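PDB 5ZIG: cellobiose 2-epimerase from Spirochaeta thermophila DSM 6192, which probably catalyses the reversible epimerization of cellobiose to 4-O-beta-D-glucopyranosyl-D-mannose. Local coordinates for residues Lys189-His194 and Thr226-Ser231; His196-Tyr201 and Glu218-Ile223; Arg155-Asp158 and Gly163-Glu166; Tyr237-Glu240 and Pro244-Gly247; Glu256-Leu261 and Pro283-Thr288. All coordinates share one frame; numbering follows the deposited sequence.

Contact 1: Lys189-His194 and Thr226-Ser231; sequences KTMNTH and THIAPS
I228, on the last turn of helix 211-228, sets its two branches against M191 and H194, at the start of helix 191-208. The short branch meets M191: I228 CG2 lies 3.5 Å from M191 CG, and the two side chains cross at about a right angle. M191 turns CG anti to its own backbone N (chi1 157°) and then bends at chi2 and chi3, so CB and CG do the touching while the sulfur end leads away from I228. The longer branch carries I228 CD1 to 3.8 Å from H194 CB, approaching the imidazole obliquely.

That ring is held by polar bonds on its own side. H194 ND1 donates to T190 O at 2.8 Å, nearly straight (167°) and within the ring plane, while H194 N reaches the same oxygen at 3.2 Å from the opposite face of the carbonyl. NE2 is hydrogen-bonded to Y164 N, which fixes the rotation of the ring at both nitrogens. T190 also N-caps the helix, its OG1 accepting from T193 N at 3.2 Å, and E166 binds the hydroxyls of T190 and T193. A buried apolar seam thus joins the end of one helix to the capped start of the one before it, a pairing typical of the helical hairpins that build the (alpha/alpha)6 barrel of N-acylglucosamine 2-epimerase relatives.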
# COMPACT_ATOMS: atom_id res chain seq x y z
N LYS A 189 -18.68 0.27 -4.74
CA LYS A 189 -17.34 0.79 -5.00
C LYS A 189 -16.71 1.35 -3.72
O LYS A 189 -17.41 1.87 -2.84
CB LYS A 189 -17.39 1.86 -6.10
CG LYS A 189 -17.74 1.31 -7.48
CD LYS A 189 -18.19 2.40 -8.43
CE LYS A 189 -18.52 1.79 -9.81
NZ LYS A 189 -19.01 2.80 -10.80
N THR A 190 -15.38 1.24 -3.62
CA THR A 190 -14.63 1.77 -2.48
C THR A 190 -13.41 2.55 -2.97
O THR A 190 -12.79 2.19 -3.98
CB THR A 190 -14.19 0.62 -1.50
OG1 THR A 190 -13.19 -0.22 -2.10
CG2 THR A 190 -15.37 -0.25 -1.06
N MET A 191 -13.08 3.65 -2.25
CA MET A 191 -11.84 4.38 -2.52
C MET A 191 -10.64 3.46 -2.38
O MET A 191 -9.71 3.49 -3.19
CB MET A 191 -11.74 5.58 -1.56
CG MET A 191 -10.36 6.24 -1.21
SD MET A 191 -9.19 5.25 -0.24
CE MET A 191 -10.06 5.29 1.35
N ASN A 192 -10.71 2.56 -1.40
CA ASN A 192 -9.57 1.73 -1.07
C ASN A 192 -9.14 0.89 -2.27
O ASN A 192 -7.96 0.88 -2.65
CB ASN A 192 -9.94 0.85 0.12
CG ASN A 192 -8.79 0.03 0.60
OD1 ASN A 192 -7.73 0.56 0.92
ND2 ASN A 192 -8.99 -1.28 0.65
N THR A 193 -10.10 0.22 -2.91
CA THR A 193 -9.79 -0.58 -4.08
C THR A 193 -9.35 0.30 -5.25
O THR A 193 -8.43 -0.07 -6.01
CB THR A 193 -11.00 -1.43 -4.46
OG1 THR A 193 -11.17 -2.46 -3.48
CG2 THR A 193 -10.80 -2.06 -5.81
N HIS A 194 -9.97 1.46 -5.41
CA HIS A 194 -9.57 2.33 -6.51
C HIS A 194 -8.14 2.82 -6.33
O HIS A 194 -7.37 2.88 -7.31
CB HIS A 194 -10.55 3.49 -6.66
CG HIS A 194 -11.78 3.10 -7.41
ND1 HIS A 194 -12.85 2.48 -6.80
CD2 HIS A 194 -12.09 3.17 -8.72
CE1 HIS A 194 -13.79 2.23 -7.70
NE2 HIS A 194 -13.35 2.64 -8.87
N THR A 226 -12.71 13.91 -9.12
CA THR A 226 -14.12 14.29 -9.19
C THR A 226 -14.98 13.60 -8.13
O THR A 226 -15.82 14.25 -7.51
CB THR A 226 -14.72 13.98 -10.57
OG1 THR A 226 -13.92 14.56 -11.61
CG2 THR A 226 -16.13 14.54 -10.67
N HIS A 227 -14.81 12.29 -7.94
CA HIS A 227 -15.71 11.56 -7.06
C HIS A 227 -15.08 11.23 -5.70
O HIS A 227 -15.74 11.40 -4.67
CB HIS A 227 -16.20 10.26 -7.73
CG HIS A 227 -16.94 10.48 -9.02
ND1 HIS A 227 -18.11 11.22 -9.10
CD2 HIS A 227 -16.69 10.05 -10.28
CE1 HIS A 227 -18.52 11.26 -10.35
NE2 HIS A 227 -17.68 10.55 -11.09
N ILE A 228 -13.83 10.79 -5.66
CA ILE A 228 -13.27 10.26 -4.43
C ILE A 228 -12.68 11.36 -3.55
O ILE A 228 -12.95 11.42 -2.35
CB ILE A 228 -12.23 9.17 -4.73
CG1 ILE A 228 -12.89 8.06 -5.57
CG2 ILE A 228 -11.62 8.65 -3.42
CD1 ILE A 228 -12.16 6.72 -5.61
N ALA A 229 -11.90 12.26 -4.14
CA ALA A 229 -11.20 13.30 -3.40
C ALA A 229 -11.50 14.68 -3.97
O ALA A 229 -10.59 15.39 -4.41
CB ALA A 229 -9.69 13.03 -3.42
N PRO A 230 -12.77 15.10 -3.99
CA PRO A 230 -13.06 16.44 -4.54
C PRO A 230 -12.56 17.56 -3.64
O PRO A 230 -12.04 18.57 -4.14
CB PRO A 230 -14.58 16.45 -4.68
CG PRO A 230 -15.06 15.48 -3.60
CD PRO A 230 -14.00 14.41 -3.54
N SER A 231 -12.71 17.40 -2.33
CA SER A 231 -12.35 18.41 -1.35
C SER A 231 -10.99 18.02 -0.72
O SER A 231 -10.04 17.79 -1.48
CB SER A 231 -13.48 18.59 -0.35
OG SER A 231 -13.42 17.60 0.66

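Contact 2: His196-Tyr201 and Glu218-Ile223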
# COMPACT_ATOMS: atom_id res chain seq x y z
N HIS A 196 -5.62 1.32 -4.83
CA HIS A 196 -4.56 0.35 -5.06
C HIS A 196 -4.53 -0.14 -6.50
O HIS A 196 -3.50 -0.65 -6.94
CB HIS A 196 -4.67 -0.77 -4.03
CG HIS A 196 -4.23 -0.33 -2.67
ND1 HIS A 196 -2.90 -0.31 -2.30
CD2 HIS A 196 -4.93 0.18 -1.62
CE1 HIS A 196 -2.81 0.15 -1.06
NE2 HIS A 196 -4.02 0.46 -0.64
N ILE A 197 -5.60 0.07 -7.25
CA ILE A 197 -5.51 -0.17 -8.68
C ILE A 197 -4.63 0.88 -9.33
O ILE A 197 -3.75 0.57 -10.14
CB ILE A 197 -6.91 -0.22 -9.32
CG1 ILE A 197 -7.62 -1.52 -8.93
CG2 ILE A 197 -6.77 -0.14 -10.84
CD1 ILE A 197 -9.13 -1.38 -8.85
N LEU A 198 -4.85 2.14 -8.97
CA LEU A 198 -3.93 3.19 -9.40
C LEU A 198 -2.49 2.81 -9.05
O LEU A 198 -1.59 2.88 -9.89
CB LEU A 198 -4.33 4.51 -8.75
CG LEU A 198 -3.37 5.67 -8.98
CD1 LEU A 198 -3.47 6.20 -10.41
CD2 LEU A 198 -3.60 6.79 -7.96
N GLU A 199 -2.29 2.33 -7.82
CA GLU A 199 -0.94 2.02 -7.35
C GLU A 199 -0.28 0.97 -8.23
O GLU A 199 0.87 1.13 -8.67
CB GLU A 199 -1.00 1.56 -5.89
CG GLU A 199 0.23 0.86 -5.36
CD GLU A 199 -0.02 0.22 -3.99
OE1 GLU A 199 -0.80 -0.76 -3.90
OE2 GLU A 199 0.54 0.71 -3.00
N ALA A 200 -1.02 -0.11 -8.51
CA ALA A 200 -0.55 -1.15 -9.42
C ALA A 200 -0.20 -0.58 -10.79
O ALA A 200 0.82 -0.93 -11.38
CB ALA A 200 -1.62 -2.24 -9.57
N TYR A 201 -1.08 0.28 -11.32
CA TYR A 201 -0.94 0.71 -12.71
C TYR A 201 0.25 1.63 -12.90
O TYR A 201 0.99 1.50 -13.88
CB TYR A 201 -2.22 1.38 -13.19
CG TYR A 201 -3.36 0.41 -13.47
CD1 TYR A 201 -3.24 -0.95 -13.15
CD2 TYR A 201 -4.53 0.83 -14.06
CE1 TYR A 201 -4.28 -1.84 -13.41
CE2 TYR A 201 -5.60 -0.07 -14.31
CZ TYR A 201 -5.46 -1.40 -13.99
OH TYR A 201 -6.48 -2.30 -14.25
N GLU A 218 -5.02 7.88 -16.34
CA GLU A 218 -5.78 9.11 -16.54
C GLU A 218 -7.21 8.96 -16.01
O GLU A 218 -7.67 9.77 -15.21
CB GLU A 218 -5.81 9.46 -18.03
CG GLU A 218 -4.43 9.67 -18.68
CD GLU A 218 -4.54 10.24 -20.10
OE1 GLU A 218 -5.23 9.61 -20.93
OE2 GLU A 218 -3.91 11.27 -20.41
N HIS A 219 -7.91 7.91 -16.47
CA HIS A 219 -9.26 7.65 -15.98
C HIS A 219 -9.30 7.67 -14.45
O HIS A 219 -10.15 8.33 -13.85
CB HIS A 219 -9.75 6.29 -16.49
CG HIS A 219 -11.11 5.93 -15.99
ND1 HIS A 219 -12.21 6.73 -16.20
CD2 HIS A 219 -11.55 4.86 -15.30
CE1 HIS A 219 -13.28 6.16 -15.67
NE2 HIS A 219 -12.90 5.02 -15.11
N LEU A 220 -8.36 6.96 -13.82
CA LEU A 220 -8.35 6.87 -12.35
C LEU A 220 -8.15 8.24 -11.72
O LEU A 220 -8.77 8.55 -10.70
CB LEU A 220 -7.27 5.88 -11.90
CG LEU A 220 -7.72 4.41 -11.99
CD1 LEU A 220 -6.57 3.43 -11.98
CD2 LEU A 220 -8.72 4.10 -10.87
N ILE A 221 -7.29 9.07 -12.31
CA ILE A 221 -7.04 10.40 -11.75
C ILE A 221 -8.32 11.22 -11.76
O ILE A 221 -8.65 11.91 -10.79
CB ILE A 221 -5.88 11.10 -12.48
CG1 ILE A 221 -4.56 10.43 -12.12
CG2 ILE A 221 -5.79 12.55 -12.06
CD1 ILE A 221 -3.69 10.08 -13.28
N LEU A 222 -9.09 11.14 -12.86
CA LEU A 222 -10.35 11.88 -12.93
C LEU A 222 -11.36 11.38 -11.91
O LEU A 222 -12.16 12.17 -11.39
CB LEU A 222 -10.94 11.79 -14.35
CG LEU A 222 -10.25 12.63 -15.44
CD1 LEU A 222 -10.67 12.13 -16.80
CD2 LEU A 222 -10.57 14.11 -15.29
N ILE A 223 -11.38 10.07 -11.63
CA ILE A 223 -12.25 9.54 -10.60
C ILE A 223 -11.89 10.15 -9.25
O ILE A 223 -12.75 10.61 -8.49
CB ILE A 223 -12.16 8.00 -10.55
CG1 ILE A 223 -12.58 7.39 -11.89
CG2 ILE A 223 -12.94 7.42 -9.38
CD1 ILE A 223 -14.00 7.67 -12.26
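L220 of helix 211-228 packs against I197, L198 and Y201 of helix 191-208. The two local axes run roughly antiparallel, at 150°, and approach to 10.2 Å. Along 218-223, E218 points away; H219, next, takes no part, its NE2 hydrogen-bonded to G163 N. L220 follows and makes the contact almost alone. Its CD1 sits among three side chains: 3.8 Å from I197 CG2, 4.1 Å from L198 CB and 3.9 Å from Y201 CD2. The same methyl presses on the backbone, 3.7 Å from L198 N. L198 and L220 slide past each other in opposite directions, which brings L198 CD1 to 4.1 Å from L220 CB; with CG of L198 anti to the backbone N (chi1 174°), that branch lies alongside the leucine opposite. I197 and Y201 instead cross L220 at about a right angle, and I197 CG2 also lies over one face of the Y201 ring, near its rim. I221 comes next, at the margin of the contact, and leans on L268 of helix 251-269; I223 turns to W242.

Polar groups of 196-201 are engaged apart from this seam. H196 ND1 donates to E199 OE1 at 2.7 Å, and Y201 OH bonds to E153. No hydrogen bond joins 196-201 to 218-223, so buried methyl, methylene and ring carbons hold them by shape and by exclusion of water.

Contact 3: Arg155-Asp158 and Gly163-Glu166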
# COMPACT_ATOMS: atom_id res chain seq x y z
N ARG A 155 -13.40 -6.98 -17.46
CA ARG A 155 -14.50 -7.32 -16.56
C ARG A 155 -14.68 -6.32 -15.43
O ARG A 155 -15.82 -6.10 -15.00
CB ARG A 155 -14.30 -8.71 -15.94
CG ARG A 155 -14.02 -9.84 -16.94
CD ARG A 155 -15.17 -10.07 -17.91
NE ARG A 155 -16.43 -10.37 -17.23
CZ ARG A 155 -17.52 -9.62 -17.33
NH1 ARG A 155 -17.51 -8.52 -18.08
NH2 ARG A 155 -18.62 -9.95 -16.67
N GLY A 156 -13.61 -5.69 -14.93
CA GLY A 156 -13.72 -4.86 -13.75
C GLY A 156 -14.29 -3.48 -13.99
O GLY A 156 -14.96 -2.92 -13.12
N ARG A 157 -14.04 -2.91 -15.17
CA ARG A 157 -14.43 -1.52 -15.41
C ARG A 157 -15.94 -1.38 -15.56
O ARG A 157 -16.57 -2.11 -16.34
CB ARG A 157 -13.73 -0.97 -16.65
CG ARG A 157 -12.37 -0.35 -16.38
CD ARG A 157 -12.44 1.04 -15.69
NE ARG A 157 -13.59 1.86 -16.08
CZ ARG A 157 -13.64 2.67 -17.14
NH1 ARG A 157 -12.60 2.78 -17.96
NH2 ARG A 157 -14.73 3.37 -17.37
N ASP A 158 -16.50 -0.45 -14.80
CA ASP A 158 -17.86 0.03 -15.02
C ASP A 158 -17.75 1.06 -16.14
O ASP A 158 -17.31 2.19 -15.91
CB ASP A 158 -18.41 0.63 -13.73
CG ASP A 158 -19.79 1.26 -13.89
OD1 ASP A 158 -20.37 1.61 -12.84
OD2 ASP A 158 -20.30 1.41 -15.04
N GLY A 163 -14.74 4.01 -13.20
CA GLY A 163 -14.26 3.27 -12.03
C GLY A 163 -14.44 1.77 -12.22
O GLY A 163 -14.71 1.29 -13.32
N TYR A 164 -14.31 1.04 -11.11
CA TYR A 164 -14.25 -0.42 -11.07
C TYR A 164 -15.19 -0.98 -10.01
O TYR A 164 -15.28 -0.44 -8.90
CB TYR A 164 -12.80 -0.96 -10.78
CG TYR A 164 -11.75 -0.50 -11.77
CD1 TYR A 164 -11.25 -1.37 -12.74
CD2 TYR A 164 -11.26 0.80 -11.75
CE1 TYR A 164 -10.33 -0.96 -13.65
CE2 TYR A 164 -10.32 1.22 -12.67
CZ TYR A 164 -9.86 0.33 -13.62
OH TYR A 164 -8.93 0.70 -14.56
N TYR A 165 -15.89 -2.06 -10.36
CA TYR A 165 -16.61 -2.83 -9.36
C TYR A 165 -15.64 -3.40 -8.33
O TYR A 165 -14.49 -3.73 -8.65
CB TYR A 165 -17.40 -3.95 -10.03
CG TYR A 165 -18.42 -3.40 -10.99
CD1 TYR A 165 -19.61 -2.88 -10.52
CD2 TYR A 165 -18.16 -3.33 -12.36
CE1 TYR A 165 -20.54 -2.35 -11.38
CE2 TYR A 165 -19.09 -2.79 -13.22
CZ TYR A 165 -20.29 -2.31 -12.72
OH TYR A 165 -21.25 -1.77 -13.56
N GLU A 166 -16.12 -3.53 -7.10
CA GLU A 166 -15.26 -3.98 -6.01
C GLU A 166 -14.75 -5.40 -6.24
O GLU A 166 -13.56 -5.68 -6.04
CB GLU A 166 -16.05 -3.89 -4.70
CG GLU A 166 -15.26 -4.25 -3.45
CD GLU A 166 -14.21 -3.22 -3.10
OE1 GLU A 166 -14.32 -2.06 -3.54
OE2 GLU A 166 -13.28 -3.57 -2.36
O HOH W 1 -9.83 2.26 -17.51
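R157 and Y164 face each other in a single beta bridge, CA atoms 4.5 Å apart, flanked by Y165 N to G156 O at 3.0 Å and D158 N to G163 O at 2.9 Å. This isolated bridge closes a tight loop just after helix 139-156, one of the helices of the (alpha/alpha)6 barrel. The first bond lies in the carbonyl plane of G156; in the second the donor is tilted from that of G163.

R157 bends at chi2 (-75°) and chi3, which folds its chain back over Y164. Its CD stands over one face of the phenol ring, 3.6 Å from the ring centroid, as a CH-pi contact. NE also reaches G163 O, weakly, and NH2 of R157 turns back to D158 O at 3.2 Å, a second hold on the group. The guanidinium plane is steeply inclined to the ring, by 66°. Y164 OH itself is bonded to E153.

The side chains of D158 and Y165 meet at a slant, yet carboxylate and ring are nearly parallel, 10° apart, and D158 CB lies 3.5 Å from Y165 CE2. Their polar ends have other partners: D158 OD1 forms a salt bridge with K189, and Y165 OH bonds to E240. By the bridged pair a water accepts from R157 NH1 at 2.9 Å and makes a long, weak bond to Y164 OH at 3.5 Å.

Contact 4: Tyr237-Glu240 and Pro244-Gly247; sequences YFAE and PMGG
Y237 and M245 share the one direct backbone hydrogen bond between these strands: M245 N donates to Y237 O at 2.6 Å, nearly straight (167°), though the donor stands well above the carbonyl plane. The return link goes through water, which accepts from Y237 N and donates to M245 O, both at 3.1 Å. Next to it F238 and P244 form an antiparallel non-hydrogen-bonded pair, with CA atoms 4.5 Å apart.

Among the side-chain contacts, M245 contributes most. Its chain runs out extended at chi2 (171°), which carries SD past the end of the partner strand; the bend at chi3 (65°) turns only the terminal methyl. M245 SD lies 3.4 Å from A239 N, and its apolar neighbour there is A239 CB. A second apolar contact sits nearer the backbone, where Y237 CB and M245 CB stand 4.1 Å apart. M245 O lies near the plane of the Y237 ring, at its edge. Y237 and M245 occupy one face of the sheet and both touch A187. On the other face F238 CD2 approaches P244 CA at 4.1 Å, while its ring meets W242.

Beyond M245 the chain leaves the strand through G246, at positive phi. Y237-E240 and P244-G247 form a short beta hairpin, whose second, weakly bonded strand is an outer strand of a small three-stranded antiparallel sheet, with 237-238 in the middle.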
# COMPACT_ATOMS: atom_id res chain seq x y z
N TYR A 237 -16.77 5.31 0.63
CA TYR A 237 -17.67 4.32 0.08
C TYR A 237 -18.67 4.98 -0.87
O TYR A 237 -19.21 6.04 -0.56
CB TYR A 237 -18.43 3.59 1.20
CG TYR A 237 -17.55 2.94 2.27
CD1 TYR A 237 -16.63 1.95 1.93
CD2 TYR A 237 -17.68 3.29 3.61
CE1 TYR A 237 -15.84 1.34 2.90
CE2 TYR A 237 -16.90 2.68 4.60
CZ TYR A 237 -15.99 1.71 4.23
OH TYR A 237 -15.21 1.10 5.19
N PHE A 238 -18.93 4.33 -2.01
CA PHE A 238 -19.70 4.98 -3.07
C PHE A 238 -20.64 4.00 -3.76
O PHE A 238 -20.31 2.83 -3.96
CB PHE A 238 -18.76 5.60 -4.11
CG PHE A 238 -17.72 6.54 -3.53
CD1 PHE A 238 -16.52 6.05 -3.04
CD2 PHE A 238 -17.96 7.91 -3.48
CE1 PHE A 238 -15.56 6.92 -2.49
CE2 PHE A 238 -17.01 8.78 -2.95
CZ PHE A 238 -15.81 8.29 -2.46
N ALA A 239 -21.82 4.50 -4.15
CA ALA A 239 -22.75 3.75 -4.98
C ALA A 239 -22.17 3.56 -6.38
O ALA A 239 -21.12 4.09 -6.73
CB ALA A 239 -24.11 4.45 -5.06
N GLU A 240 -22.90 2.81 -7.21
CA GLU A 240 -22.47 2.58 -8.58
C GLU A 240 -22.30 3.89 -9.33
O GLU A 240 -21.27 4.11 -9.99
CB GLU A 240 -23.46 1.66 -9.31
CG GLU A 240 -22.87 0.93 -10.50
CD GLU A 240 -23.93 0.39 -11.45
OE1 GLU A 240 -25.11 0.77 -11.29
OE2 GLU A 240 -23.57 -0.41 -12.34
N PRO A 244 -21.98 9.23 -2.58
CA PRO A 244 -21.34 8.84 -1.31
C PRO A 244 -22.22 7.92 -0.47
O PRO A 244 -23.42 8.14 -0.32
CB PRO A 244 -21.13 10.19 -0.61
CG PRO A 244 -21.09 11.18 -1.74
CD PRO A 244 -22.06 10.69 -2.74
N MET A 245 -21.61 6.88 0.08
CA MET A 245 -22.29 6.01 1.02
C MET A 245 -21.58 6.05 2.37
O MET A 245 -20.35 6.08 2.43
CB MET A 245 -22.35 4.57 0.50
CG MET A 245 -23.20 4.42 -0.74
SD MET A 245 -23.05 2.77 -1.48
CE MET A 245 -23.76 1.73 -0.19
N GLY A 246 -22.37 6.06 3.45
CA GLY A 246 -21.78 6.11 4.78
C GLY A 246 -20.97 7.37 4.98
O GLY A 246 -21.31 8.45 4.48
N GLY A 247 -19.88 7.25 5.71
CA GLY A 247 -19.02 8.39 5.92
C GLY A 247 -17.69 7.99 6.52
O GLY A 247 -17.26 6.84 6.42
O HOH W 2 -18.28 8.00 1.20

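Contact 5: Glu256-Leu261 and Pro283-Thr288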
# COMPACT_ATOMS: atom_id res chain seq x y z
N GLU A 256 -1.69 8.55 2.36
CA GLU A 256 -1.19 7.63 1.33
C GLU A 256 -1.55 8.11 -0.07
O GLU A 256 -0.71 8.08 -0.99
CB GLU A 256 -1.74 6.22 1.57
CG GLU A 256 -0.91 5.11 0.95
CD GLU A 256 -1.56 3.73 1.10
OE1 GLU A 256 -2.67 3.65 1.65
OE2 GLU A 256 -0.95 2.74 0.66
N ALA A 257 -2.77 8.61 -0.26
CA ALA A 257 -3.18 8.96 -1.62
C ALA A 257 -2.36 10.11 -2.18
O ALA A 257 -2.03 10.12 -3.37
CB ALA A 257 -4.66 9.28 -1.68
N THR A 258 -1.98 11.08 -1.33
CA THR A 258 -1.26 12.24 -1.84
C THR A 258 0.02 11.83 -2.56
O THR A 258 0.30 12.32 -3.66
CB THR A 258 -0.93 13.23 -0.72
OG1 THR A 258 -0.03 12.61 0.19
CG2 THR A 258 -2.20 13.66 0.00
N TRP A 259 0.77 10.88 -2.00
CA TRP A 259 2.00 10.56 -2.70
C TRP A 259 1.80 9.54 -3.82
O TRP A 259 2.46 9.65 -4.85
CB TRP A 259 3.10 10.13 -1.74
CG TRP A 259 3.02 8.81 -1.05
CD1 TRP A 259 2.39 8.53 0.13
CD2 TRP A 259 3.69 7.61 -1.44
NE1 TRP A 259 2.60 7.23 0.48
CE2 TRP A 259 3.41 6.64 -0.47
CE3 TRP A 259 4.52 7.27 -2.52
CZ2 TRP A 259 3.89 5.33 -0.55
CZ3 TRP A 259 5.01 5.99 -2.59
CH2 TRP A 259 4.69 5.03 -1.62
N LEU A 260 0.89 8.55 -3.65
CA LEU A 260 0.54 7.68 -4.77
C LEU A 260 -0.05 8.48 -5.93
O LEU A 260 0.27 8.21 -7.10
CB LEU A 260 -0.43 6.58 -4.34
CG LEU A 260 0.25 5.43 -3.60
CD1 LEU A 260 -0.76 4.45 -3.06
CD2 LEU A 260 1.25 4.75 -4.53
N LEU A 261 -0.89 9.47 -5.62
CA LEU A 261 -1.43 10.32 -6.68
C LEU A 261 -0.31 11.08 -7.36
O LEU A 261 -0.26 11.17 -8.60
CB LEU A 261 -2.47 11.28 -6.11
CG LEU A 261 -3.95 10.89 -6.05
CD1 LEU A 261 -4.18 9.56 -5.40
CD2 LEU A 261 -4.69 11.98 -5.31
N PRO A 283 -4.27 21.16 0.03
CA PRO A 283 -5.13 21.19 1.22
C PRO A 283 -5.32 19.82 1.87
O PRO A 283 -5.54 19.77 3.08
CB PRO A 283 -6.45 21.75 0.69
CG PRO A 283 -6.42 21.45 -0.74
CD PRO A 283 -5.01 21.61 -1.17
N VAL A 284 -5.25 18.73 1.11
CA VAL A 284 -5.26 17.40 1.72
C VAL A 284 -4.04 17.23 2.61
O VAL A 284 -4.13 16.73 3.74
CB VAL A 284 -5.35 16.31 0.63
CG1 VAL A 284 -5.25 14.90 1.22
CG2 VAL A 284 -6.63 16.45 -0.16
N MET A 285 -2.88 17.67 2.13
CA MET A 285 -1.65 17.60 2.90
C MET A 285 -1.69 18.50 4.13
O MET A 285 -1.27 18.10 5.22
CB MET A 285 -0.46 17.97 2.02
CG MET A 285 0.17 16.82 1.28
SD MET A 285 0.60 15.46 2.39
CE MET A 285 1.42 16.30 3.74
N GLU A 286 -2.20 19.73 3.96
CA GLU A 286 -2.33 20.66 5.08
C GLU A 286 -3.28 20.11 6.15
O GLU A 286 -3.02 20.26 7.35
CB GLU A 286 -2.80 22.02 4.59
CG GLU A 286 -1.68 22.87 4.05
CD GLU A 286 -2.11 23.84 2.94
OE1 GLU A 286 -3.20 23.66 2.34
OE2 GLU A 286 -1.32 24.77 2.67
N GLU A 287 -4.38 19.49 5.73
CA GLU A 287 -5.28 18.82 6.67
C GLU A 287 -4.55 17.75 7.48
O GLU A 287 -4.84 17.55 8.67
CB GLU A 287 -6.44 18.18 5.92
CG GLU A 287 -7.44 19.15 5.33
CD GLU A 287 -8.63 19.33 6.22
OE1 GLU A 287 -8.46 19.24 7.46
OE2 GLU A 287 -9.74 19.55 5.68
N THR A 288 -3.63 17.02 6.85
CA THR A 288 -2.93 15.93 7.51
C THR A 288 -1.89 16.45 8.50
O THR A 288 -1.72 15.88 9.59
CB THR A 288 -2.26 15.04 6.46
OG1 THR A 288 -3.26 14.43 5.64
CG2 THR A 288 -1.39 13.95 7.12
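T258 points toward the neighbouring helix and meets two side chains there, V284 and M285, in two different ways. Against V284 it slides past in the opposite direction: T258 CG2 touches V284 CG1 at 3.5 Å, methyl on methyl, in the nearest approach of the two segments. V284 turns CG1 anti to its backbone N (chi1 175°), and this is the branch that meets T258, while CG2 points to other neighbours and packs near S231. Against M285 the threonine crosses at about a right angle. M285 leaves its helix to one side; the turn at chi2 (-52°) brings the sulfur beside T258, and chi3 then bends the methyl. SD of M285 lies 3.7 Å from T258 OG1 and 4.1 Å from T258 CG2. The threonine methyl touches both V284 and M285; of the two, the hydroxyl lies by the M285 sulfur.

The helices, 251-269 and 275-294, are consecutive and run in roughly opposite directions here, an alpha-alpha hairpin of the (alpha/alpha)6 barrel. At chi1 64°, T258 OG1 sits between its backbone N and carbonyl carbon, turned back to its own helix, where it is hydrogen-bonded to I255 O. No hydrogen bond crosses the contact, and a buried hydroxyl is satisfied without one. On 283-288 the helix is kinked at P283, whose nitrogen makes no bond to the preceding turn. Beyond the pair, M285 also packs on A328 of helix 315-332, and T258 on I281, one turn before M285.

How the contacts relate
Along the chain the order is contact 3, then contact 1 with contact 2 within its span, then contacts 4 and 5. Contacts 1 and 2 pair the same helices, 191-208 and 211-228, at centres about 10 Å apart. The centre of contact 4 lies about 9 Å from that of contact 1 and the two share a sheet, strand 189-190 neighbouring 237-238; K189 NZ reaches E240 O. Contact 3 touches contacts 1 and 2, its centre about 13 Å and 12 Å from theirs. Contact 5 belongs to the next helix pair, its centre about 15 Å from that of contact 2, where L198 meets L261. Helix hairpins thus make the barrel wall, and loops and the small sheet pack across one end.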